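PDB 6R2J: Endoglucanase(Endo-1,4-beta-glucanase)protein from Pseudomonas stutzeri, which probably hydrolyses internal beta-1,4-glucosidic bonds of cellulose as a family 5 glycoside hydrolase, and binds cellobiose in its cleft. Local coordinates for residues G150-P153 with G154-A158; G176-W179 with S180-Y183; I194-A198 with D199-Y203; I229-E232 with R233-F237; F237-W240 with L241-H244. One frame throughout, in Å; residues are numbered along the deposited sequence. Where two conformers were deposited one is given.

The five contacts follow one another along the beta/alpha barrel of a family 5 enzyme, and contact 2 supplies four of the eleven residues around the bound glucose units. Contact 1 adjoins it, centres about 15 Å apart, with Trp-152 NE1 packed 4.0 Å from Gly-176 CA. Contact 3 is fastened to contact 1 through Gln-157 OE1 and Asn-195 N, 2.7 Å apart. Contacts 4 and 5 are successive turns of helix 229-244 and share Phe-237. Contact 4 touches contact 2 where Ala-182 CB meets Arg-233 O at 3.4 Å, and its Arg-233 side chain is about 8 Å from a bound glucose. Contact 5 leans on contact 3 through Leu-241 CD2, 3.9 Å from Tyr-203 CB.

Contact 1. Residues G150-P153 with G154-A158; sequences GLWP and GAAQA
The indole of Trp-152 lies over the turn that follows it, with the methyl of Ala-156 on one face. Ala-156 CB sits 3.9 Å from the centroid of the six-membered ring of Trp-152 and 20° off its normal, a CH-pi contact displaced toward the rim; its closest ring atom is Trp-152 CZ2, at 3.7 Å from Ala-156 CB. A second methyl, Ala-155 CB, approaches obliquely, 3.9 Å from Trp-152 CE3. With CG anti to the backbone N (chi1 170°) the ring swings forward over the following turn, and its NE1 is bonded to the carbonyl of Glu-175. Under this packing the main chain forms regular helical bonds, Ala-156 N to Trp-152 O at 2.9 Å and Gln-157 N to Pro-153 O at 3.2 Å, with a longer one from Ala-155 N to Leu-151 O. A water accepts from Gly-154 N at 2.7 Å and donates to Gly-150 O, extending the bonding into the preceding loop. This first turn of helix 152-166 belongs to the beta-alpha-beta unit of strands 136-140 and 171-175; from helix 116-130, Tyr-116 and Tyr-119 pack on Ala-155, and Tyr-119 also on Trp-152.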
loop_
_atom_site.group_PDB
_atom_site.type_symbol
_atom_site.label_atom_id
_atom_site.label_comp_id
_atom_site.label_asym_id
_atom_site.label_seq_id
_atom_site.Cartn_x
_atom_site.Cartn_y
_atom_site.Cartn_z
ATOM N N GLY A 150 8.972 -18.065 9.141
ATOM C CA GLY A 150 9.619 -18.494 7.921
ATOM C C GLY A 150 8.672 -18.778 6.791
ATOM O O GLY A 150 9.116 -19.289 5.767
ATOM N N LEU A 151 7.386 -18.468 6.945
ATOM C CA LEU A 151 6.394 -18.873 5.971
ATOM C C LEU A 151 6.129 -17.813 4.920
ATOM O O LEU A 151 5.623 -18.159 3.848
ATOM C CB LEU A 151 5.059 -19.189 6.643
ATOM C CG LEU A 151 5.058 -20.396 7.557
ATOM C CD1 LEU A 151 3.736 -20.488 8.249
ATOM C CD2 LEU A 151 5.370 -21.638 6.744
ATOM N N TRP A 152 6.439 -16.536 5.193
ATOM C CA TRP A 152 6.058 -15.490 4.245
ATOM C C TRP A 152 6.705 -15.658 2.851
ATOM O O TRP A 152 5.994 -15.511 1.839
ATOM C CB TRP A 152 6.232 -14.094 4.870
ATOM C CG TRP A 152 6.074 -13.011 3.815
ATOM C CD1 TRP A 152 6.984 -12.059 3.475
ATOM C CD2 TRP A 152 4.959 -12.828 2.907
ATOM N NE1 TRP A 152 6.499 -11.274 2.445
ATOM C CE2 TRP A 152 5.259 -11.727 2.087
ATOM C CE3 TRP A 152 3.728 -13.448 2.746
ATOM C CZ2 TRP A 152 4.392 -11.275 1.099
ATOM C CZ3 TRP A 152 2.878 -12.994 1.762
ATOM C CH2 TRP A 152 3.215 -11.924 0.954
ATOM N N PRO A 153 8.018 -15.933 2.714
ATOM C CA PRO A 153 8.606 -15.958 1.357
ATOM C C PRO A 153 7.987 -17.001 0.425
ATOM O O PRO A 153 7.739 -16.719 -0.755
ATOM C CB PRO A 153 10.093 -16.209 1.638
ATOM C CG PRO A 153 10.320 -15.560 3.022
ATOM C CD PRO A 153 9.048 -15.909 3.774
ATOM N N GLY A 154 7.714 -18.207 0.929
ATOM C CA GLY A 154 7.028 -19.202 0.129
ATOM C C GLY A 154 5.611 -18.813 -0.250
ATOM O O GLY A 154 5.127 -19.186 -1.325
ATOM N N ALA A 155 4.907 -18.128 0.652
ATOM C CA ALA A 155 3.538 -17.702 0.362
ATOM C C ALA A 155 3.531 -16.657 -0.736
ATOM O O ALA A 155 2.684 -16.705 -1.637
ATOM C CB ALA A 155 2.887 -17.126 1.621
ATOM N N ALA A 156 4.492 -15.719 -0.681
ATOM C CA ALA A 156 4.590 -14.671 -1.699
ATOM C C ALA A 156 4.854 -15.258 -3.082
ATOM O O ALA A 156 4.260 -14.810 -4.075
ATOM C CB ALA A 156 5.701 -13.680 -1.347
ATOM N N GLN A 157 5.754 -16.249 -3.176
ATOM C CA GLN A 157 5.989 -16.893 -4.466
ATOM C C GLN A 157 4.786 -17.715 -4.945
ATOM O O GLN A 157 4.530 -17.794 -6.160
ATOM C CB GLN A 157 7.252 -17.736 -4.387
ATOM C CG GLN A 157 7.754 -18.221 -5.717
ATOM C CD GLN A 157 8.362 -17.101 -6.529
ATOM O OE1 GLN A 157 9.355 -16.509 -6.139
ATOM N NE2 GLN A 157 7.761 -16.800 -7.658
ATOM N N ALA A 158 4.058 -18.359 -4.033
ATOM C CA ALA A 158 2.878 -19.113 -4.442
ATOM C C ALA A 158 1.843 -18.192 -5.074
ATOM O O ALA A 158 1.287 -18.513 -6.129
ATOM C CB ALA A 158 2.312 -19.894 -3.255
HETATM O O HOH W 1 9.074 -19.459 2.960
#

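Contact 2. Residues G176-W179 with S180-Y183; sequences GERW and SSAY. With BGC (beta-D-glucopyranose), chain E; BGC (beta-D-glucopyranose), chain B.
Gly-176 N donates to Ser-180 OG at 3.2 Å, a nearly straight bond that ties the residue just after strand 171-175 to the turn beyond it; OG can reach back because it stands anti to its own backbone N (chi1 -154°). Glu-177 follows, its OE1 accepting from Arg-178 N at 2.9 Å while OE2 is held by Thr-148. The Glu-177 carbonyl receives a weak bond from Ser-180 N, and a water links it to Ser-181 O. Residues 178 to 180 all have positive phi, so the chain makes a left-handed helical turn, in which Ser-181 N bonds to Arg-178 O at 3.2 Å. Arg-178 carries its guanidinium past Ser-181 CB, and at its edge NH2 meets O6 of the chain B glucose at 2.6 Å and 169°. Trp-179 spreads its indole beneath the same sugar, whose C3 lies 3.7 Å above the ring plane, over its centre, while His-146 also stacks on the indole. The Trp-179 carbonyl faces the chain E glucose, with O3 of that sugar 2.7 Å from Trp-179 O. Such an aromatic platform is characteristic of glycoside hydrolase subsites; in this pocket Arg-178 adds a polar hold.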
loop_
_atom_site.group_PDB
_atom_site.type_symbol
_atom_site.label_atom_id
_atom_site.label_comp_id
_atom_site.label_asym_id
_atom_site.label_seq_id
_atom_site.Cartn_x
_atom_site.Cartn_y
_atom_site.Cartn_z
ATOM N N GLY A 176 7.844 -7.275 2.822
ATOM C CA GLY A 176 8.692 -8.152 3.585
ATOM C C GLY A 176 8.264 -8.265 5.043
ATOM O O GLY A 176 7.312 -7.653 5.521
ATOM N N GLU A 177 9.024 -9.080 5.750
ATOM C CA GLU A 177 8.804 -9.406 7.148
ATOM C C GLU A 177 9.079 -8.180 8.046
ATOM O O GLU A 177 9.388 -7.057 7.586
ATOM C CB GLU A 177 9.607 -10.682 7.437
ATOM C CG GLU A 177 9.685 -11.272 8.809
ATOM C CD GLU A 177 8.368 -11.682 9.441
ATOM O OE1 GLU A 177 8.019 -10.935 10.345
ATOM O OE2 GLU A 177 7.734 -12.730 9.114
ATOM N N ARG A 178 8.864 -8.397 9.346
ATOM C CA ARG A 178 8.942 -7.338 10.339
ATOM C C ARG A 178 8.034 -6.161 9.997
ATOM O O ARG A 178 8.437 -4.996 10.070
ATOM C CB ARG A 178 10.372 -6.848 10.558
ATOM C CG ARG A 178 10.583 -6.320 11.988
ATOM C CD ARG A 178 11.471 -5.095 11.994
ATOM N NE ARG A 178 11.265 -4.315 13.224
ATOM C CZ ARG A 178 10.156 -3.628 13.504
ATOM N NH1 ARG A 178 9.139 -3.599 12.614
ATOM N NH2 ARG A 178 10.065 -2.972 14.673
ATOM N N TRP A 179 6.802 -6.471 9.620
ATOM C CA TRP A 179 5.780 -5.474 9.292
ATOM C C TRP A 179 6.155 -4.648 8.065
ATOM O O TRP A 179 5.735 -3.495 7.927
ATOM C CB TRP A 179 5.408 -4.571 10.469
ATOM C CG TRP A 179 5.063 -5.307 11.756
ATOM C CD1 TRP A 179 5.954 -5.833 12.652
ATOM C CD2 TRP A 179 3.748 -5.562 12.310
ATOM N NE1 TRP A 179 5.281 -6.410 13.716
ATOM C CE2 TRP A 179 3.930 -6.244 13.535
ATOM C CE3 TRP A 179 2.443 -5.292 11.890
ATOM C CZ2 TRP A 179 2.849 -6.636 14.348
ATOM C CZ3 TRP A 179 1.381 -5.690 12.700
ATOM C CH2 TRP A 179 1.594 -6.351 13.907
ATOM N N SER A 180 6.983 -5.219 7.187
ATOM C CA SER A 180 7.523 -4.522 6.019
ATOM C C SER A 180 8.127 -3.163 6.392
ATOM O O SER A 180 8.027 -2.189 5.648
ATOM C CB SER A 180 6.501 -4.372 4.903
ATOM O OG SER A 180 7.182 -4.266 3.659
ATOM N N SER A 181 8.822 -3.133 7.524
ATOM C CA SER A 181 9.604 -1.975 7.924
ATOM C C SER A 181 10.718 -1.652 6.936
ATOM O O SER A 181 11.537 -2.503 6.587
ATOM C CB SER A 181 10.218 -2.271 9.294
ATOM O OG SER A 181 11.169 -1.292 9.642
ATOM N N ALA A 182 10.772 -0.389 6.531
ATOM C CA ALA A 182 11.823 0.068 5.636
ATOM C C ALA A 182 13.176 0.126 6.342
ATOM O O ALA A 182 14.201 -0.281 5.779
ATOM C CB ALA A 182 11.446 1.446 5.095
ATOM N N TYR A 183 13.201 0.613 7.582
ATOM C CA TYR A 183 14.459 0.736 8.312
ATOM C C TYR A 183 15.118 -0.626 8.509
ATOM O O TYR A 183 16.344 -0.772 8.375
ATOM C CB TYR A 183 14.176 1.417 9.666
ATOM C CG TYR A 183 15.391 1.501 10.541
ATOM C CD1 TYR A 183 16.390 2.442 10.283
ATOM C CD2 TYR A 183 15.584 0.604 11.595
ATOM C CE1 TYR A 183 17.540 2.492 11.054
ATOM C CE2 TYR A 183 16.735 0.644 12.354
ATOM C CZ TYR A 183 17.691 1.591 12.083
ATOM O OH TYR A 183 18.821 1.643 12.840
HETATM C C2 BGC E . 7.056 -1.636 11.837
HETATM C C3 BGC E . 7.195 -1.467 10.357
HETATM C C4 BGC E . 5.828 -1.059 9.916
HETATM C C5 BGC E . 5.009 -0.238 10.863
HETATM C C6 BGC E . 3.759 0.039 10.083
HETATM C C1 BGC E . 6.064 -0.901 12.774
HETATM O O2 BGC E . 8.449 -1.749 12.339
HETATM O O3 BGC E . 7.599 -2.671 9.695
HETATM O O4 BGC E . 6.193 -0.524 8.665
HETATM O O5 BGC E . 4.759 -1.080 12.087
HETATM O O6 BGC E . 2.730 0.405 11.040
HETATM C C2 BGC B . 3.341 -2.541 15.647
HETATM C C3 BGC B . 4.080 -2.440 14.338
HETATM C C4 BGC B . 5.387 -1.832 14.769
HETATM C C5 BGC B . 6.162 -2.688 15.827
HETATM C C6 BGC B . 7.439 -2.017 16.387
HETATM C C1 BGC B . 3.995 -3.616 16.535
HETATM O O1 BGC B . 3.307 -3.956 17.696
HETATM O O2 BGC B . 1.981 -2.928 15.515
HETATM O O3 BGC B . 3.553 -1.526 13.369
HETATM O O4 BGC B . 6.444 -1.582 13.853
HETATM O O5 BGC B . 5.410 -3.255 16.968
HETATM O O6 BGC B . 8.088 -1.373 15.301
HETATM O O HOH W 2 11.667 -5.280 7.106
#

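Contact 3. Residues I194-A198 with D199-Y203; sequences INDPA and DRLIY
Polar bonds from Asp-196 dominate the bend between Ile-194 and Tyr-203. Asp-196 O accepts from Asp-199 N at 3.1 Å, closing a type I beta turn. The carboxylate, placed over the turn by a CG anti to the backbone N (chi1 -178°), takes Ala-198 N on OD1 in an Asx turn and Arg-200 N on OD2 at 3.0 Å; both N-H groups come from above its plane. A salt bridge from Arg-164 to OD1 adds a charged grip, which probably stabilises the carboxylate's negative charge. At the other end Tyr-203 OH accepts from Ile-194 N at 3.2 Å, and a water joins the same hydroxyl to Ile-194 O. Apolar contact centres on Leu-201, whose CD1 lies 3.5 Å from Asp-196 CB and 4.1 Å from Ile-194 CB, the leucine and isoleucine side chains crossing at about a right angle. The bend leads into strand 201-206, which is paired with strand 171-175 through Ile-172 and Ile-174, while Ile-194 rests on helix 152-166 and Tyr-203 meets Trp-240 of helix 229-244 edge-to-face.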
loop_
_atom_site.group_PDB
_atom_site.type_symbol
_atom_site.label_atom_id
_atom_site.label_comp_id
_atom_site.label_asym_id
_atom_site.label_seq_id
_atom_site.Cartn_x
_atom_site.Cartn_y
_atom_site.Cartn_z
ATOM N N ILE A 194 11.634 -12.700 -4.877
ATOM C CA ILE A 194 10.530 -13.395 -5.522
ATOM C C ILE A 194 10.761 -13.413 -7.027
ATOM O O ILE A 194 11.219 -12.429 -7.622
ATOM C CB ILE A 194 9.189 -12.714 -5.163
ATOM C CG1 ILE A 194 9.073 -12.563 -3.642
ATOM C CG2 ILE A 194 8.005 -13.483 -5.728
ATOM C CD1 ILE A 194 8.973 -13.904 -2.915
ATOM N N ASN A 195 10.417 -14.522 -7.654
ATOM C CA ASN A 195 10.650 -14.690 -9.077
ATOM C C ASN A 195 9.434 -14.223 -9.869
ATOM O O ASN A 195 8.307 -14.683 -9.620
ATOM C CB ASN A 195 10.915 -16.160 -9.362
ATOM C CG ASN A 195 12.161 -16.665 -8.688
ATOM O OD1 ASN A 195 13.222 -16.069 -8.801
ATOM N ND2 ASN A 195 12.033 -17.779 -7.958
ATOM N N ASP A 196 9.673 -13.301 -10.798
ATOM C CA ASP A 196 8.643 -12.794 -11.700
ATOM C C ASP A 196 9.252 -12.666 -13.087
ATOM O O ASP A 196 9.962 -11.689 -13.377
ATOM C CB ASP A 196 8.030 -11.468 -11.266
ATOM C CG ASP A 196 6.917 -11.009 -12.214
ATOM O OD1 ASP A 196 6.396 -11.813 -13.007
ATOM O OD2 ASP A 196 6.535 -9.833 -12.165
ATOM N N PRO A 197 9.031 -13.649 -13.959
ATOM C CA PRO A 197 9.562 -13.551 -15.327
ATOM C C PRO A 197 8.925 -12.415 -16.127
ATOM O O PRO A 197 9.425 -12.087 -17.214
ATOM C CB PRO A 197 9.244 -14.933 -15.938
ATOM C CG PRO A 197 8.177 -15.479 -15.093
ATOM C CD PRO A 197 8.416 -14.953 -13.707
ATOM N N ALA A 198 7.814 -11.819 -15.650
ATOM C CA ALA A 198 7.185 -10.700 -16.345
ATOM C C ALA A 198 7.979 -9.413 -16.126
ATOM O O ALA A 198 7.698 -8.411 -16.793
ATOM C CB ALA A 198 5.703 -10.489 -15.887
ATOM N N ASP A 199 8.897 -9.396 -15.146
ATOM C CA ASP A 199 9.597 -8.181 -14.735
ATOM C C ASP A 199 8.601 -7.073 -14.364
ATOM O O ASP A 199 8.707 -5.918 -14.785
ATOM C CB ASP A 199 10.576 -7.767 -15.824
ATOM C CG ASP A 199 11.624 -6.844 -15.323
ATOM O OD1 ASP A 199 11.734 -6.657 -14.105
ATOM O OD2 ASP A 199 12.329 -6.261 -16.161
ATOM N N ARG A 200 7.583 -7.447 -13.603
ATOM C CA ARG A 200 6.583 -6.479 -13.176
ATOM C C ARG A 200 6.315 -6.623 -11.705
ATOM O O ARG A 200 5.176 -6.755 -11.256
ATOM C CB ARG A 200 5.317 -6.563 -13.995
ATOM C CG ARG A 200 5.463 -5.907 -15.361
ATOM C CD ARG A 200 4.124 -6.073 -16.076
ATOM N NE ARG A 200 4.076 -5.326 -17.344
ATOM C CZ ARG A 200 4.635 -5.671 -18.496
ATOM N NH1 ARG A 200 5.362 -6.746 -18.508
ATOM N NH2 ARG A 200 4.519 -4.867 -19.579
ATOM N N LEU A 201 7.392 -6.600 -10.934
ATOM C CA LEU A 201 7.345 -6.714 -9.483
ATOM C C LEU A 201 8.018 -5.493 -8.875
ATOM O O LEU A 201 9.043 -5.018 -9.394
ATOM C CB LEU A 201 8.129 -7.949 -9.051
ATOM C CG LEU A 201 7.913 -8.649 -7.714
ATOM C CD1 LEU A 201 7.887 -10.113 -8.002
ATOM C CD2 LEU A 201 9.049 -8.199 -6.831
ATOM N N ILE A 202 7.450 -5.010 -7.767
ATOM C CA ILE A 202 8.008 -3.893 -7.007
ATOM C C ILE A 202 7.956 -4.269 -5.531
ATOM O O ILE A 202 6.986 -4.864 -5.058
ATOM C CB ILE A 202 7.275 -2.562 -7.303
ATOM C CG1 ILE A 202 7.407 -2.269 -8.806
ATOM C CG2 ILE A 202 7.816 -1.459 -6.439
ATOM C CD1 ILE A 202 6.369 -1.250 -9.349
ATOM N N TYR A 203 9.010 -3.904 -4.806
ATOM C CA TYR A 203 9.125 -4.182 -3.380
ATOM C C TYR A 203 8.657 -2.970 -2.608
ATOM O O TYR A 203 8.795 -1.834 -3.056
ATOM C CB TYR A 203 10.542 -4.551 -2.996
ATOM C CG TYR A 203 10.899 -5.884 -3.581
ATOM C CD1 TYR A 203 11.425 -5.967 -4.864
ATOM C CD2 TYR A 203 10.655 -7.070 -2.876
ATOM C CE1 TYR A 203 11.745 -7.183 -5.420
ATOM C CE2 TYR A 203 10.997 -8.302 -3.417
ATOM C CZ TYR A 203 11.541 -8.352 -4.694
ATOM O OH TYR A 203 11.895 -9.559 -5.268
HETATM O O HOH W 3 12.250 -9.955 -8.202
#

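Contact 4. Residues I229-E232 with R233-F237; sequences IGVE and RARPF
Arg-233 N, Ala-234 N and Arg-235 N bond to Ile-229 O, Gly-230 O and Val-231 O, each at 2.9 Å, but the helix kinks where Pro-236 has no N-H to give: Pro-236 CD instead lies 3.0 Å from Glu-232 O, and Phe-237 N makes just a weak bond to Ala-234 O. Extended from CG to NE (chi2 -177°), Arg-233 crosses Ile-229 at a slant, with Ile-229 CG1 over one guanidinium face, 3.5 Å above the plane. NH1 continues to the carbonyls of Tyr-208 and Asp-210, and the guanidinium makes a cation-pi contact with Phe-213, a residue of the glycan pocket. Helix 229-244 of the TIM barrel is thus attached to the loop that follows strand 201-206. On another side Arg-235 bends at chi3 (-44°) and folds back over the preceding turn, with NH2 3.6 Å from Val-231 CG1 and Val-231 O over one guanidinium face. Glu-232 runs beside it in the same direction, yet its OE2 stays 5.5 Å from Arg-235 NH2.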
loop_
_atom_site.group_PDB
_atom_site.type_symbol
_atom_site.label_atom_id
_atom_site.label_comp_id
_atom_site.label_asym_id
_atom_site.label_seq_id
_atom_site.Cartn_x
_atom_site.Cartn_y
_atom_site.Cartn_z
ATOM N N ILE A 229 14.615 11.727 10.242
ATOM C CA ILE A 229 14.299 10.345 10.591
ATOM C C ILE A 229 13.595 9.649 9.440
ATOM O O ILE A 229 13.774 8.445 9.236
ATOM C CB ILE A 229 13.530 10.307 11.926
ATOM C CG1 ILE A 229 13.642 8.932 12.573
ATOM C CG2 ILE A 229 12.058 10.614 11.756
ATOM C CD1 ILE A 229 15.054 8.429 12.757
ATOM N N GLY A 230 12.841 10.383 8.633
ATOM C CA GLY A 230 12.214 9.750 7.500
ATOM C C GLY A 230 13.242 9.331 6.470
ATOM O O GLY A 230 13.181 8.229 5.933
ATOM N N VAL A 231 14.211 10.202 6.187
ATOM C CA VAL A 231 15.254 9.837 5.227
ATOM C C VAL A 231 16.132 8.707 5.771
ATOM O O VAL A 231 16.552 7.800 5.028
ATOM C CB VAL A 231 16.091 11.065 4.834
ATOM C CG1 VAL A 231 17.236 10.583 3.934
ATOM C CG2 VAL A 231 15.251 12.144 4.178
ATOM N N GLU A 232 16.432 8.753 7.067
ATOM C CA GLU A 232 17.256 7.723 7.676
ATOM C C GLU A 232 16.560 6.370 7.664
ATOM O O GLU A 232 17.228 5.348 7.501
ATOM C CB GLU A 232 17.595 8.148 9.094
ATOM C CG GLU A 232 18.492 9.375 9.165
ATOM C CD GLU A 232 18.456 10.060 10.538
ATOM O OE1 GLU A 232 17.974 9.440 11.538
ATOM O OE2 GLU A 232 18.947 11.228 10.620
ATOM N N ARG A 233 15.235 6.337 7.843
ATOM C CA ARG A 233 14.490 5.092 7.802
ATOM C C ARG A 233 14.194 4.648 6.376
ATOM O O ARG A 233 13.996 3.458 6.140
ATOM C CB ARG A 233 13.225 5.209 8.675
ATOM C CG ARG A 233 13.576 5.320 10.164
ATOM C CD ARG A 233 12.383 5.377 11.092
ATOM N NE ARG A 233 12.829 5.484 12.490
ATOM C CZ ARG A 233 12.028 5.658 13.538
ATOM N NH1 ARG A 233 10.727 5.761 13.371
ATOM N NH2 ARG A 233 12.520 5.724 14.758
ATOM N N ALA A 234 14.217 5.553 5.406
ATOM C CA ALA A 234 14.037 5.113 4.028
ATOM C C ALA A 234 15.322 4.536 3.450
ATOM O O ALA A 234 15.285 3.563 2.680
ATOM C CB ALA A 234 13.556 6.284 3.176
ATOM N N ARG A 235 16.460 5.123 3.814
ATOM C CA ARG A 235 17.717 4.845 3.109
ATOM C C ARG A 235 18.125 3.374 3.139
ATOM O O ARG A 235 18.567 2.865 2.097
ATOM C CB ARG A 235 18.820 5.751 3.682
ATOM C CG ARG A 235 20.202 5.555 3.109
ATOM C CD ARG A 235 21.219 6.395 3.882
ATOM N NE ARG A 235 20.785 7.768 4.173
ATOM C CZ ARG A 235 20.677 8.292 5.399
ATOM N NH1 ARG A 235 20.953 7.553 6.483
ATOM N NH2 ARG A 235 20.300 9.572 5.546
ATOM N N PRO A 236 18.030 2.661 4.257
ATOM C CA PRO A 236 18.355 1.239 4.228
ATOM C C PRO A 236 17.647 0.511 3.099
ATOM O O PRO A 236 18.263 -0.322 2.416
ATOM C CB PRO A 236 17.878 0.785 5.610
ATOM C CG PRO A 236 18.001 2.009 6.474
ATOM C CD PRO A 236 17.546 3.092 5.584
ATOM N N PHE A 237 16.353 0.829 2.903
ATOM C CA PHE A 237 15.475 0.160 1.941
ATOM C C PHE A 237 15.863 0.517 0.511
ATOM O O PHE A 237 16.051 -0.373 -0.328
ATOM C CB PHE A 237 14.019 0.577 2.271
ATOM C CG PHE A 237 12.986 0.040 1.320
ATOM C CD1 PHE A 237 12.957 -1.302 0.976
ATOM C CD2 PHE A 237 12.033 0.894 0.768
ATOM C CE1 PHE A 237 12.016 -1.771 0.072
ATOM C CE2 PHE A 237 11.105 0.433 -0.142
ATOM C CZ PHE A 237 11.089 -0.895 -0.485
#

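Contact 5. Residues F237-W240 with L241-H244; sequences FIEW and LQKH
Trp-240 and His-244 overlap one turn apart, the imidazole lying over one face of the indole. The ring planes are inclined by 31°, and the centroids of the histidine and the indole five-membered ring are 3.9 Å apart, so the pair is oblique. His-244 CE1 approaches Trp-240 CD1 to 3.4 Å. With CG anti to its carbonyl carbon (chi1 -70°), His-244 brings ND1 to Trp-240 O at 2.9 Å, a bond lying in the histidine ring plane that fixes the imidazole's rotation; His-244 N reaches the same oxygen from the opposite face of the carbonyl, so two donors grip it. Helix 229-244 is here the barrel helix that packs on strand 201-206, and the indole N-H is taken by the carbonyl of Ala-190. Leu-241 touches both Phe-237 and Trp-240, one with each methyl. Its CD1 stands 3.6 Å from the centroid of the Phe-237 ring, 15° from the normal, in a CH-pi contact, and also touches Ile-238 CD1 at 3.9 Å. CD2 instead meets the indole edge, in its plane, 3.9 Å from Trp-240 CE3.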
loop_
_atom_site.group_PDB
_atom_site.type_symbol
_atom_site.label_atom_id
_atom_site.label_comp_id
_atom_site.label_asym_id
_atom_site.label_seq_id
_atom_site.Cartn_x
_atom_site.Cartn_y
_atom_site.Cartn_z
ATOM N N PHE A 237 16.353 0.829 2.903
ATOM C CA PHE A 237 15.475 0.160 1.941
ATOM C C PHE A 237 15.863 0.517 0.511
ATOM O O PHE A 237 16.051 -0.373 -0.328
ATOM C CB PHE A 237 14.019 0.577 2.271
ATOM C CG PHE A 237 12.986 0.040 1.320
ATOM C CD1 PHE A 237 12.957 -1.302 0.976
ATOM C CD2 PHE A 237 12.033 0.894 0.768
ATOM C CE1 PHE A 237 12.016 -1.771 0.072
ATOM C CE2 PHE A 237 11.105 0.433 -0.142
ATOM C CZ PHE A 237 11.089 -0.895 -0.485
ATOM N N ILE A 238 15.998 1.828 0.236
ATOM C CA ILE A 238 16.474 2.319 -1.062
ATOM C C ILE A 238 17.809 1.672 -1.417
ATOM O O ILE A 238 18.024 1.209 -2.542
ATOM C CB ILE A 238 16.568 3.861 -1.036
ATOM C CG1 ILE A 238 15.190 4.458 -0.706
ATOM C CG2 ILE A 238 17.228 4.381 -2.320
ATOM C CD1 ILE A 238 14.015 3.746 -1.278
ATOM N N GLU A 239 18.724 1.615 -0.454
ATOM C CA GLU A 239 20.045 1.067 -0.721
ATOM C C GLU A 239 19.970 -0.415 -1.032
ATOM O O GLU A 239 20.665 -0.902 -1.929
ATOM C CB GLU A 239 20.960 1.309 0.482
ATOM C CG GLU A 239 21.429 2.764 0.569
ATOM C CD GLU A 239 22.394 2.996 1.676
ATOM O OE1 GLU A 239 22.788 2.002 2.299
ATOM O OE2 GLU A 239 22.746 4.161 1.939
ATOM N N TRP A 240 19.116 -1.143 -0.322
ATOM C CA TRP A 240 18.870 -2.540 -0.666
ATOM C C TRP A 240 18.252 -2.674 -2.051
ATOM O O TRP A 240 18.643 -3.553 -2.829
ATOM C CB TRP A 240 17.923 -3.151 0.362
ATOM C CG TRP A 240 17.684 -4.588 0.212
ATOM C CD1 TRP A 240 18.375 -5.614 0.815
ATOM C CD2 TRP A 240 16.651 -5.202 -0.560
ATOM N NE1 TRP A 240 17.845 -6.824 0.440
ATOM C CE2 TRP A 240 16.786 -6.602 -0.404
ATOM C CE3 TRP A 240 15.632 -4.711 -1.387
ATOM C CZ2 TRP A 240 15.931 -7.517 -1.049
ATOM C CZ3 TRP A 240 14.769 -5.631 -2.021
ATOM C CH2 TRP A 240 14.931 -7.006 -1.850
ATOM N N LEU A 241 17.270 -1.824 -2.375
ATOM C CA LEU A 241 16.717 -1.815 -3.729
ATOM C C LEU A 241 17.797 -1.559 -4.786
ATOM O O LEU A 241 17.921 -2.306 -5.758
ATOM C CB LEU A 241 15.617 -0.766 -3.829
ATOM C CG LEU A 241 14.388 -1.105 -2.982
ATOM C CD1 LEU A 241 13.515 0.160 -2.842
ATOM C CD2 LEU A 241 13.575 -2.220 -3.536
ATOM N N GLN A 242 18.592 -0.510 -4.621
ATOM C CA GLN A 242 19.617 -0.235 -5.620
ATOM C C GLN A 242 20.575 -1.406 -5.768
ATOM O O GLN A 242 20.947 -1.774 -6.891
ATOM C CB GLN A 242 20.362 1.049 -5.255
ATOM C CG GLN A 242 19.455 2.293 -5.255
ATOM C CD GLN A 242 20.166 3.562 -4.836
ATOM O OE1 GLN A 242 20.097 4.589 -5.532
ATOM N NE2 GLN A 242 20.866 3.499 -3.701
ATOM N N LYS A 243 20.996 -2.004 -4.652
ATOM C CA LYS A 243 21.986 -3.073 -4.732
ATOM C C LYS A 243 21.420 -4.297 -5.443
ATOM O O LYS A 243 22.121 -4.943 -6.229
ATOM C CB LYS A 243 22.501 -3.428 -3.338
ATOM C CG LYS A 243 23.393 -2.356 -2.709
ATOM C CD LYS A 243 24.872 -2.709 -2.881
ATOM C CE LYS A 243 25.718 -1.458 -3.072
ATOM N NZ LYS A 243 27.178 -1.753 -3.138
ATOM N N HIS A 244 20.157 -4.622 -5.193
ATOM C CA HIS A 244 19.535 -5.763 -5.847
ATOM C C HIS A 244 18.916 -5.439 -7.195
ATOM O O HIS A 244 18.308 -6.326 -7.796
ATOM C CB HIS A 244 18.468 -6.338 -4.946
ATOM C CG HIS A 244 19.036 -7.007 -3.758
ATOM N ND1 HIS A 244 19.398 -6.315 -2.629
ATOM C CD2 HIS A 244 19.391 -8.290 -3.555
ATOM C CE1 HIS A 244 19.916 -7.158 -1.755
ATOM N NE2 HIS A 244 19.914 -8.365 -2.291
#